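Local coordinates for Lin2118 protein (Listeria innocua, PDB 3OOU), which is of unknown function but probably binds specific DNA sequences as a transcription regulator, this chain being its AraC-type helix-turn-helix domain, at residues Gln8-Tyr13 and Asn29-Asn34; Arg56-Tyr61 and Ser80-Met85; Glu64-Thr69 and Arg102-His107. All blocks are in the same frame, centred on the assembly; numbering follows the deposited sequence.

Contact 1: Gln8-Tyr13 and Asn29-Asn34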
loop_
_atom_site.group_PDB
_atom_site.type_symbol
_atom_site.label_atom_id
_atom_site.label_comp_id
_atom_site.label_asym_id
_atom_site.label_seq_id
_atom_site.Cartn_x
_atom_site.Cartn_y
_atom_site.Cartn_z
ATOM N N GLN A 8 -7.950 -0.703 14.918
ATOM C CA GLN A 8 -8.083 -2.110 14.536
ATOM C C GLN A 8 -8.940 -2.281 13.286
ATOM O O GLN A 8 -8.594 -3.055 12.398
ATOM C CB GLN A 8 -8.665 -2.934 15.678
ATOM C CG GLN A 8 -7.739 -3.084 16.858
ATOM C CD GLN A 8 -8.389 -3.826 18.001
ATOM O OE1 GLN A 8 -9.144 -4.775 17.791
ATOM N NE2 GLN A 8 -8.093 -3.403 19.222
ATOM N N ASN A 9 -10.056 -1.555 13.222
ATOM C CA ASN A 9 -10.946 -1.612 12.064
ATOM C C ASN A 9 -10.290 -1.143 10.765
ATOM O O ASN A 9 -10.489 -1.744 9.708
ATOM C CB ASN A 9 -12.232 -0.826 12.333
ATOM C CG ASN A 9 -13.110 -1.489 13.375
ATOM O OD1 ASN A 9 -13.185 -2.716 13.451
ATOM N ND2 ASN A 9 -13.787 -0.678 14.182
ATOM N N VAL A 10 -9.501 -0.076 10.860
ATOM C CA VAL A 10 -8.745 0.450 9.728
ATOM C C VAL A 10 -7.679 -0.533 9.257
ATOM O O VAL A 10 -7.553 -0.785 8.058
ATOM C CB VAL A 10 -8.114 1.821 10.078
ATOM C CG1 VAL A 10 -7.070 2.244 9.041
ATOM C CG2 VAL A 10 -9.204 2.872 10.201
ATOM N N LEU A 11 -6.925 -1.094 10.204
ATOM C CA LEU A 11 -5.887 -2.059 9.868
ATOM C C LEU A 11 -6.479 -3.267 9.155
ATOM O O LEU A 11 -5.944 -3.714 8.144
ATOM C CB LEU A 11 -5.095 -2.484 11.111
ATOM C CG LEU A 11 -4.196 -1.430 11.768
ATOM C CD1 LEU A 11 -3.683 -1.921 13.111
ATOM C CD2 LEU A 11 -3.031 -1.027 10.861
ATOM N N SER A 12 -7.599 -3.774 9.672
ATOM C CA SER A 12 -8.278 -4.909 9.055
ATOM C C SER A 12 -8.842 -4.548 7.676
ATOM O O SER A 12 -8.756 -5.342 6.743
ATOM C CB SER A 12 -9.365 -5.456 9.984
ATOM O OG SER A 12 -8.784 -5.948 11.186
ATOM N N TYR A 13 -9.394 -3.340 7.557
ATOM C CA TYR A 13 -9.907 -2.831 6.281
ATOM C C TYR A 13 -8.848 -2.807 5.174
ATOM O O TYR A 13 -9.127 -3.176 4.031
ATOM C CB TYR A 13 -10.482 -1.424 6.464
ATOM C CG TYR A 13 -11.415 -0.988 5.358
ATOM C CD1 TYR A 13 -12.783 -1.253 5.437
ATOM C CD2 TYR A 13 -10.938 -0.300 4.241
ATOM C CE1 TYR A 13 -13.651 -0.851 4.433
ATOM C CE2 TYR A 13 -11.803 0.114 3.228
ATOM C CZ TYR A 13 -13.158 -0.169 3.334
ATOM O OH TYR A 13 -14.027 0.227 2.341
ATOM N N ASN A 29 -14.752 8.773 4.767
ATOM C CA ASN A 29 -16.105 8.696 4.236
ATOM C C ASN A 29 -16.746 7.343 4.542
ATOM O O ASN A 29 -17.895 7.294 4.984
ATOM C CB ASN A 29 -16.124 9.018 2.739
ATOM C CG ASN A 29 -15.901 10.503 2.457
ATOM O OD1 ASN A 29 -16.210 11.365 3.288
ATOM N ND2 ASN A 29 -15.375 10.808 1.276
ATOM N N ASP A 30 -15.989 6.262 4.360
ATOM C CA ASP A 30 -16.489 4.902 4.618
ATOM C C ASP A 30 -16.817 4.681 6.095
ATOM O O ASP A 30 -17.821 4.041 6.435
ATOM C CB ASP A 30 -15.473 3.851 4.155
ATOM C CG ASP A 30 -15.328 3.789 2.638
ATOM O OD1 ASP A 30 -16.215 4.290 1.914
ATOM O OD2 ASP A 30 -14.317 3.226 2.169
ATOM N N PHE A 31 -15.979 5.227 6.971
ATOM C CA PHE A 31 -16.144 5.034 8.410
ATOM C C PHE A 31 -16.946 6.138 9.095
ATOM O O PHE A 31 -17.282 6.013 10.276
ATOM C CB PHE A 31 -14.780 4.840 9.085
ATOM C CG PHE A 31 -14.216 3.455 8.915
ATOM C CD1 PHE A 31 -13.330 3.165 7.881
ATOM C CD2 PHE A 31 -14.586 2.429 9.786
ATOM C CE1 PHE A 31 -12.811 1.878 7.723
ATOM C CE2 PHE A 31 -14.074 1.141 9.633
ATOM C CZ PHE A 31 -13.184 0.865 8.601
ATOM N N HIS A 32 -17.276 7.193 8.347
ATOM C CA HIS A 32 -17.945 8.388 8.890
ATOM C C HIS A 32 -17.158 8.948 10.076
ATOM O O HIS A 32 -17.707 9.216 11.151
ATOM C CB HIS A 32 -19.418 8.109 9.251
ATOM C CG HIS A 32 -20.203 9.341 9.591
ATOM N ND1 HIS A 32 -20.419 10.362 8.689
ATOM C CD2 HIS A 32 -20.828 9.714 10.734
ATOM C CE1 HIS A 32 -21.137 11.312 9.262
ATOM N NE2 HIS A 32 -21.396 10.945 10.504
ATOM N N ILE A 33 -15.854 9.104 9.869
ATOM C CA ILE A 33 -14.970 9.663 10.883
ATOM C C ILE A 33 -14.084 10.701 10.213
ATOM O O ILE A 33 -13.631 10.506 9.082
ATOM C CB ILE A 33 -14.114 8.560 11.585
ATOM C CG1 ILE A 33 -15.021 7.534 12.289
ATOM C CG2 ILE A 33 -13.121 9.184 12.578
ATOM C CD1 ILE A 33 -14.298 6.363 12.937
ATOM N N ASN A 34 -13.844 11.802 10.917
ATOM C CA ASN A 34 -13.012 12.887 10.425
ATOM C C ASN A 34 -11.669 12.372 9.898
ATOM O O ASN A 34 -10.944 11.678 10.610
ATOM C CB ASN A 34 -12.813 13.907 11.551
ATOM C CG ASN A 34 -11.966 15.085 11.135
ATOM O OD1 ASN A 34 -10.740 15.044 11.240
ATOM N ND2 ASN A 34 -12.614 16.159 10.680
#
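F31 presents the edge of its ring to a face of Y13 in an offset T-shaped pair, with centroids 5.4 Å apart and planes at 68°. The atoms that meet are at the far end of the F31 ring: its CE1 lies over the rim of the Y13 face, and its CZ approaches Y13 CD1 to 3.8 Å. With CG of Y13 anti to the backbone N (chi1 -161°), the tyrosine ring leans out from helix 6-17 across the end of helix 24-31.

The remaining apolar contacts hold the flank of the same phenyl ring. N9, one turn before Y13, touches F31 CE2 through its CB at 3.8 Å. V10 adds a looser contact through CG2, 4.5 Å from F31 CE1. A large flat side chain suits position 31, because it spans the gap to three residues on one side of a helix.

The polar approach is at the solvent side, where D30 is exposed. The hydroxyl Y13 OH comes within 3.0 Å of D30 OD2, the two side chains crossing at about a right angle. A tyrosine suits this place because it offers a ring face to F31 and, at its far end, a hydroxyl close to D30.

Helix 24-31 and the following helix 35-46 have the spacing of a helix-turn-helix; helix 6-17 packs against both, as in the N-terminal half of AraC-family DNA-binding domains.

Contact 2: Arg56-Tyr61 and Ser80-Met85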
loop_
_atom_site.group_PDB
_atom_site.type_symbol
_atom_site.label_atom_id
_atom_site.label_comp_id
_atom_site.label_asym_id
_atom_site.label_seq_id
_atom_site.Cartn_x
_atom_site.Cartn_y
_atom_site.Cartn_z
ATOM N N ARG A 56 4.077 0.298 2.131
ATOM C CA ARG A 56 4.832 -0.900 2.488
ATOM C C ARG A 56 3.978 -2.154 2.277
ATOM O O ARG A 56 4.465 -3.158 1.741
ATOM C CB ARG A 56 5.377 -0.828 3.919
ATOM C CG ARG A 56 6.468 -1.871 4.193
ATOM C CD ARG A 56 6.956 -1.828 5.634
ATOM N NE ARG A 56 5.845 -1.620 6.550
ATOM C CZ ARG A 56 5.589 -0.472 7.162
ATOM N NH1 ARG A 56 6.386 0.573 6.982
ATOM N NH2 ARG A 56 4.540 -0.373 7.962
ATOM N N TYR A 57 2.708 -2.085 2.679
ATOM C CA TYR A 57 1.788 -3.210 2.554
ATOM C C TYR A 57 1.619 -3.608 1.078
ATOM O O TYR A 57 1.726 -4.781 0.716
ATOM C CB TYR A 57 0.430 -2.866 3.197
ATOM C CG TYR A 57 -0.465 -4.068 3.395
ATOM C CD1 TYR A 57 -0.458 -4.775 4.596
ATOM C CD2 TYR A 57 -1.309 -4.509 2.373
ATOM C CE1 TYR A 57 -1.271 -5.889 4.776
ATOM C CE2 TYR A 57 -2.125 -5.625 2.544
ATOM C CZ TYR A 57 -2.105 -6.305 3.749
ATOM O OH TYR A 57 -2.906 -7.421 3.925
ATOM N N ARG A 58 1.394 -2.610 0.230
ATOM C CA ARG A 58 1.206 -2.830 -1.197
ATOM C C ARG A 58 2.467 -3.330 -1.883
ATOM O O ARG A 58 2.404 -4.226 -2.731
ATOM C CB ARG A 58 0.731 -1.538 -1.850
ATOM C CG ARG A 58 -0.708 -1.201 -1.494
ATOM C CD ARG A 58 -1.103 0.161 -2.025
ATOM N NE ARG A 58 -2.559 0.279 -2.075
ATOM C CZ ARG A 58 -3.218 1.400 -2.352
ATOM N NH1 ARG A 58 -2.551 2.530 -2.580
ATOM N NH2 ARG A 58 -4.549 1.393 -2.402
ATOM N N VAL A 59 3.612 -2.762 -1.511
ATOM C CA VAL A 59 4.884 -3.182 -2.099
ATOM C C VAL A 59 5.205 -4.625 -1.706
ATOM O O VAL A 59 5.724 -5.387 -2.522
ATOM C CB VAL A 59 6.035 -2.202 -1.750
ATOM C CG1 VAL A 59 7.393 -2.795 -2.106
ATOM C CG2 VAL A 59 5.834 -0.880 -2.480
ATOM N N ASN A 60 4.865 -5.013 -0.478
ATOM C CA ASN A 60 5.085 -6.401 -0.066
ATOM C C ASN A 60 4.297 -7.391 -0.910
ATOM O O ASN A 60 4.795 -8.464 -1.225
ATOM C CB ASN A 60 4.829 -6.599 1.427
ATOM C CG ASN A 60 5.994 -6.123 2.276
ATOM O OD1 ASN A 60 7.116 -5.972 1.782
ATOM N ND2 ASN A 60 5.734 -5.873 3.548
ATOM N N TYR A 61 3.081 -7.019 -1.299
ATOM C CA TYR A 61 2.324 -7.833 -2.234
ATOM C C TYR A 61 2.995 -7.866 -3.609
ATOM O O TYR A 61 3.196 -8.940 -4.183
ATOM C CB TYR A 61 0.887 -7.323 -2.370
ATOM C CG TYR A 61 0.053 -8.238 -3.230
ATOM C CD1 TYR A 61 -0.478 -9.400 -2.685
ATOM C CD2 TYR A 61 -0.186 -7.963 -4.575
ATOM C CE1 TYR A 61 -1.230 -10.263 -3.427
ATOM C CE2 TYR A 61 -0.959 -8.846 -5.350
ATOM C CZ TYR A 61 -1.475 -9.996 -4.746
ATOM O OH TYR A 61 -2.243 -10.916 -5.419
ATOM N N SER A 80 -1.689 -4.367 -7.220
ATOM C CA SER A 80 -1.147 -4.029 -5.908
ATOM C C SER A 80 -1.722 -2.719 -5.368
ATOM O O SER A 80 -1.411 -2.317 -4.250
ATOM C CB SER A 80 0.380 -3.947 -5.972
ATOM O OG SER A 80 0.917 -5.146 -6.514
ATOM N N GLY A 81 -2.558 -2.060 -6.167
ATOM C CA GLY A 81 -3.196 -0.816 -5.755
ATOM C C GLY A 81 -2.586 0.471 -6.281
ATOM O O GLY A 81 -2.861 1.546 -5.740
ATOM N N TYR A 82 -1.768 0.376 -7.330
ATOM C CA TYR A 82 -1.148 1.564 -7.942
ATOM C C TYR A 82 -1.701 1.859 -9.320
ATOM O O TYR A 82 -1.784 0.966 -10.169
ATOM C CB TYR A 82 0.365 1.397 -8.064
ATOM C CG TYR A 82 1.061 1.348 -6.735
ATOM C CD1 TYR A 82 1.496 2.519 -6.105
ATOM C CD2 TYR A 82 1.250 0.137 -6.087
ATOM C CE1 TYR A 82 2.123 2.467 -4.857
ATOM C CE2 TYR A 82 1.873 0.071 -4.860
ATOM C CZ TYR A 82 2.304 1.229 -4.242
ATOM O OH TYR A 82 2.918 1.124 -3.018
ATOM N N THR A 83 -2.044 3.123 -9.543
ATOM C CA THR A 83 -2.443 3.591 -10.867
ATOM C C THR A 83 -1.424 4.577 -11.439
ATOM O O THR A 83 -1.425 4.852 -12.643
ATOM C CB THR A 83 -3.835 4.248 -10.841
ATOM O OG1 THR A 83 -3.823 5.361 -9.943
ATOM C CG2 THR A 83 -4.897 3.245 -10.397
ATOM N N ASP A 84 -0.580 5.123 -10.566
ATOM C CA ASP A 84 0.464 6.077 -10.947
ATOM C C ASP A 84 1.788 5.315 -10.969
ATOM O O ASP A 84 2.334 4.965 -9.918
ATOM C CB ASP A 84 0.480 7.236 -9.934
ATOM C CG ASP A 84 1.596 8.259 -10.181
ATOM O OD1 ASP A 84 2.595 7.962 -10.873
ATOM O OD2 ASP A 84 1.471 9.379 -9.633
HETATM N N MSE A 85 2.287 5.045 -12.172
HETATM C CA MSE A 85 3.452 4.183 -12.341
HETATM C C MSE A 85 4.773 4.804 -11.869
HETATM O O MSE A 85 5.646 4.092 -11.369
HETATM C CB MSE A 85 3.544 3.681 -13.782
HETATM C CG MSE A 85 2.433 2.697 -14.141
HETATM SE SE MSE A 85 2.319 1.209 -12.884
HETATM C CE MSE A 85 4.101 0.481 -13.140
#
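R58 lays its aliphatic chain against the turn that follows helix 73-79, and the packing is tightest there. S80 O sits beside the methylenes, 3.1 Å from R58 CG. The chain is extended from CG to NE, which carries the guanidinium past S80 to G81. G81 O lies over one face of that group, toward its rim and 3.3 Å from R58 NH1, but the angle is too poor for a hydrogen bond; R58 NE instead donates to F18 O. Glycine suits position 81 twice over: it closes helix 73-79 in a Schellman motif with positive phi (100°), and its bare CA lets the arginine pass close by.

Y82 closes in beside the same methylenes, its CE2 3.6 Å from R58 CB. The guanidinium is farther off, CZ 5.8 Å from the ring centroid, so any cation-pi attraction is weak at most. V59 touches the end of the same tyrosine, CG2 standing 3.6 Å from Y82 OH, and that hydroxyl is hydrogen-bonded to N55, which fixes the polar end of a largely buried ring.

The looser side is at Y61, which is partly exposed. S80 OG lies at its ring edge, in plane and 3.6 Å from Y61 CD2, and is hydrogen-bonded to I76 O; F18 also meets the ring of Y61.

Helix 50-68 thus runs against the turn between helices 73-79 and 85-96, the second helix-turn-helix; V59 also rests on F92, H95 and T96 of helix 85-96, and Y57 reaches back to helix 6-17.

Contact 3: Glu64-Thr69 and Arg102-His107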
loop_
_atom_site.group_PDB
_atom_site.type_symbol
_atom_site.label_atom_id
_atom_site.label_comp_id
_atom_site.label_asym_id
_atom_site.label_seq_id
_atom_site.Cartn_x
_atom_site.Cartn_y
_atom_site.Cartn_z
ATOM N N GLU A 64 6.097 -10.104 -4.117
ATOM C CA GLU A 64 5.837 -11.528 -4.224
ATOM C C GLU A 64 5.196 -11.852 -5.574
ATOM O O GLU A 64 5.555 -12.847 -6.200
ATOM C CB GLU A 64 4.987 -12.025 -3.055
ATOM C CG GLU A 64 4.781 -13.530 -3.044
ATOM C CD GLU A 64 6.052 -14.320 -2.817
ATOM O OE1 GLU A 64 7.105 -13.717 -2.525
ATOM O OE2 GLU A 64 5.987 -15.560 -2.920
ATOM N N GLU A 65 4.279 -11.001 -6.036
ATOM C CA GLU A 65 3.613 -11.223 -7.313
ATOM C C GLU A 65 4.617 -11.218 -8.480
ATOM O O GLU A 65 4.465 -11.974 -9.445
ATOM C CB GLU A 65 2.493 -10.187 -7.501
ATOM C CG GLU A 65 1.595 -10.400 -8.719
ATOM C CD GLU A 65 0.597 -11.533 -8.578
ATOM O OE1 GLU A 65 0.005 -11.899 -9.610
ATOM O OE2 GLU A 65 0.377 -12.053 -7.460
ATOM N N LEU A 66 5.661 -10.401 -8.357
ATOM C CA LEU A 66 6.715 -10.300 -9.373
ATOM C C LEU A 66 7.536 -11.575 -9.492
ATOM O O LEU A 66 8.151 -11.839 -10.530
ATOM C CB LEU A 66 7.658 -9.141 -9.056
ATOM C CG LEU A 66 7.147 -7.750 -9.417
ATOM C CD1 LEU A 66 7.999 -6.717 -8.719
ATOM C CD2 LEU A 66 7.161 -7.547 -10.934
ATOM N N LEU A 67 7.568 -12.353 -8.419
ATOM C CA LEU A 67 8.351 -13.578 -8.416
ATOM C C LEU A 67 7.482 -14.783 -8.727
ATOM O O LEU A 67 7.955 -15.766 -9.303
ATOM C CB LEU A 67 9.056 -13.755 -7.072
ATOM C CG LEU A 67 9.917 -12.583 -6.596
ATOM C CD1 LEU A 67 10.584 -12.934 -5.283
ATOM C CD2 LEU A 67 10.962 -12.180 -7.650
ATOM N N GLN A 68 6.211 -14.704 -8.352
ATOM C CA GLN A 68 5.305 -15.830 -8.537
ATOM C C GLN A 68 4.738 -15.907 -9.942
ATOM O O GLN A 68 4.268 -16.958 -10.366
ATOM C CB GLN A 68 4.170 -15.799 -7.507
ATOM C CG GLN A 68 4.609 -16.124 -6.085
ATOM C CD GLN A 68 5.258 -17.496 -5.938
ATOM O OE1 GLN A 68 5.047 -18.405 -6.751
ATOM N NE2 GLN A 68 6.058 -17.650 -4.889
ATOM N N THR A 69 4.777 -14.787 -10.659
ATOM C CA THR A 69 4.228 -14.727 -12.007
ATOM C C THR A 69 5.237 -14.126 -12.970
ATOM O O THR A 69 6.216 -13.503 -12.560
ATOM C CB THR A 69 2.931 -13.875 -12.074
ATOM O OG1 THR A 69 3.258 -12.488 -11.918
ATOM C CG2 THR A 69 1.931 -14.296 -10.995
ATOM N N ARG A 102 14.742 -4.959 -11.305
ATOM C CA ARG A 102 15.980 -5.429 -10.671
ATOM C C ARG A 102 15.685 -6.471 -9.585
ATOM O O ARG A 102 16.366 -7.492 -9.489
ATOM C CB ARG A 102 16.759 -4.253 -10.073
ATOM C CG ARG A 102 18.152 -4.590 -9.552
ATOM C CD ARG A 102 19.213 -4.448 -10.640
ATOM N NE ARG A 102 20.475 -5.078 -10.254
ATOM C CZ ARG A 102 20.797 -6.344 -10.510
ATOM N NH1 ARG A 102 19.955 -7.137 -11.162
ATOM N NH2 ARG A 102 21.969 -6.821 -10.116
ATOM N N TYR A 103 14.663 -6.206 -8.773
ATOM C CA TYR A 103 14.213 -7.154 -7.752
ATOM C C TYR A 103 13.816 -8.480 -8.392
ATOM O O TYR A 103 14.196 -9.552 -7.913
ATOM C CB TYR A 103 13.022 -6.570 -6.983
ATOM C CG TYR A 103 12.629 -7.356 -5.753
ATOM C CD1 TYR A 103 13.195 -7.064 -4.516
ATOM C CD2 TYR A 103 11.684 -8.383 -5.825
ATOM C CE1 TYR A 103 12.844 -7.773 -3.378
ATOM C CE2 TYR A 103 11.334 -9.112 -4.695
ATOM C CZ TYR A 103 11.914 -8.797 -3.473
ATOM O OH TYR A 103 11.568 -9.496 -2.345
ATOM N N ARG A 104 13.037 -8.394 -9.468
ATOM C CA ARG A 104 12.620 -9.558 -10.232
ATOM C C ARG A 104 13.833 -10.320 -10.766
ATOM O O ARG A 104 13.858 -11.549 -10.723
ATOM C CB ARG A 104 11.700 -9.141 -11.377
ATOM C CG ARG A 104 10.866 -10.269 -11.946
ATOM C CD ARG A 104 9.883 -9.752 -12.967
ATOM N NE ARG A 104 8.576 -10.377 -12.799
ATOM C CZ ARG A 104 7.495 -10.094 -13.514
ATOM N NH1 ARG A 104 7.536 -9.180 -14.479
ATOM N NH2 ARG A 104 6.364 -10.736 -13.265
ATOM N N LYS A 105 14.840 -9.581 -11.239
ATOM C CA LYS A 105 16.075 -10.176 -11.770
ATOM C C LYS A 105 16.881 -10.926 -10.703
ATOM O O LYS A 105 17.307 -12.064 -10.931
ATOM C CB LYS A 105 16.943 -9.104 -12.449
ATOM C CG LYS A 105 17.930 -9.642 -13.488
ATOM C CD LYS A 105 18.701 -8.505 -14.160
ATOM C CE LYS A 105 19.623 -9.006 -15.272
ATOM N NZ LYS A 105 18.920 -9.199 -16.576
ATOM N N ILE A 106 17.090 -10.290 -9.551
ATOM C CA ILE A 106 17.863 -10.883 -8.455
ATOM C C ILE A 106 17.198 -12.145 -7.894
ATOM O O ILE A 106 17.883 -13.117 -7.569
ATOM C CB ILE A 106 18.103 -9.868 -7.290
ATOM C CG1 ILE A 106 18.867 -8.634 -7.784
ATOM C CG2 ILE A 106 18.869 -10.525 -6.142
ATOM C CD1 ILE A 106 18.836 -7.452 -6.822
ATOM N N HIS A 107 15.867 -12.132 -7.801
ATOM C CA HIS A 107 15.152 -13.127 -6.995
ATOM C C HIS A 107 14.294 -14.156 -7.732
ATOM O O HIS A 107 13.881 -15.151 -7.133
ATOM C CB HIS A 107 14.302 -12.425 -5.927
ATOM C CG HIS A 107 15.090 -11.538 -5.017
ATOM N ND1 HIS A 107 16.110 -12.011 -4.219
ATOM C CD2 HIS A 107 15.013 -10.208 -4.781
ATOM C CE1 HIS A 107 16.626 -11.010 -3.530
ATOM N NE2 HIS A 107 15.975 -9.905 -3.848
#
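R104 reaches from the last helix to the C-terminal end of helix 50-68, where backbone carbonyls run out of helical N-H partners. Its NE donates to L66 O at 2.7 Å with an N-H...O angle of 161°, in the carbonyl plane and on a lone pair. NH2 donates to T69 O at 2.9 Å, a more bent bond (133°) that arrives from above the carbonyl plane. The same nitrogen is also bonded to D71 O, so one guanidinium gathers carbonyls from the helix end and the loop beyond it. Arginine suits the task with several N-H groups in one plane and a charge that would probably be favoured at the negative end of a helix dipole. Its chain bends at chi3, turning NE toward L66 O.

The helix end also satisfies itself. E65 O accepts T69 N and, at 2.8 Å, T69 OG1, the two reaching it from opposite faces of its plane; a threonine can close the turn this way with its own hydroxyl. Q108 NE2 adds weak bonds to L67 O and T69 O.

Apolar groups back up the polar ones. L66 CD2 sits over the centre of one guanidinium face, 3.6 Å from R104 CZ, and together with the hydrogen bonds limits rotation of the group. L67 fills the angle between the helices: its CD1 lies 3.9 Å from Y103 CE2, and its CD2 lies 3.8 Å from H107 CB.

The short helical segments cross at -52°, with axes 9.5 Å apart. I76 of helix 73-79 touches L66, T69 and R104, while helix 85-96 meets L66 through F92 and Y103 through T96.

How the contacts relate
From the N terminus, contact 1 closes first, bringing helix 24-31 back onto helix 6-17 within the first half of the domain. It is complete before the others open, in series with both. Helix 50-68 then supplies the first segments of contacts 2 and 3. The chain returns to it at 80-85, after helix 73-79, and again at 102-107, after helix 85-96, so these two closures cross rather than nest. Contact 2 lies near the middle of the chain, its centre about 14 Å from that of contact 3. Contacts 1 and 3 stand on opposite sides of the chain's centre, their centres about 32 Å apart, and the long helix 50-68 joins the two helix-turn-helix halves.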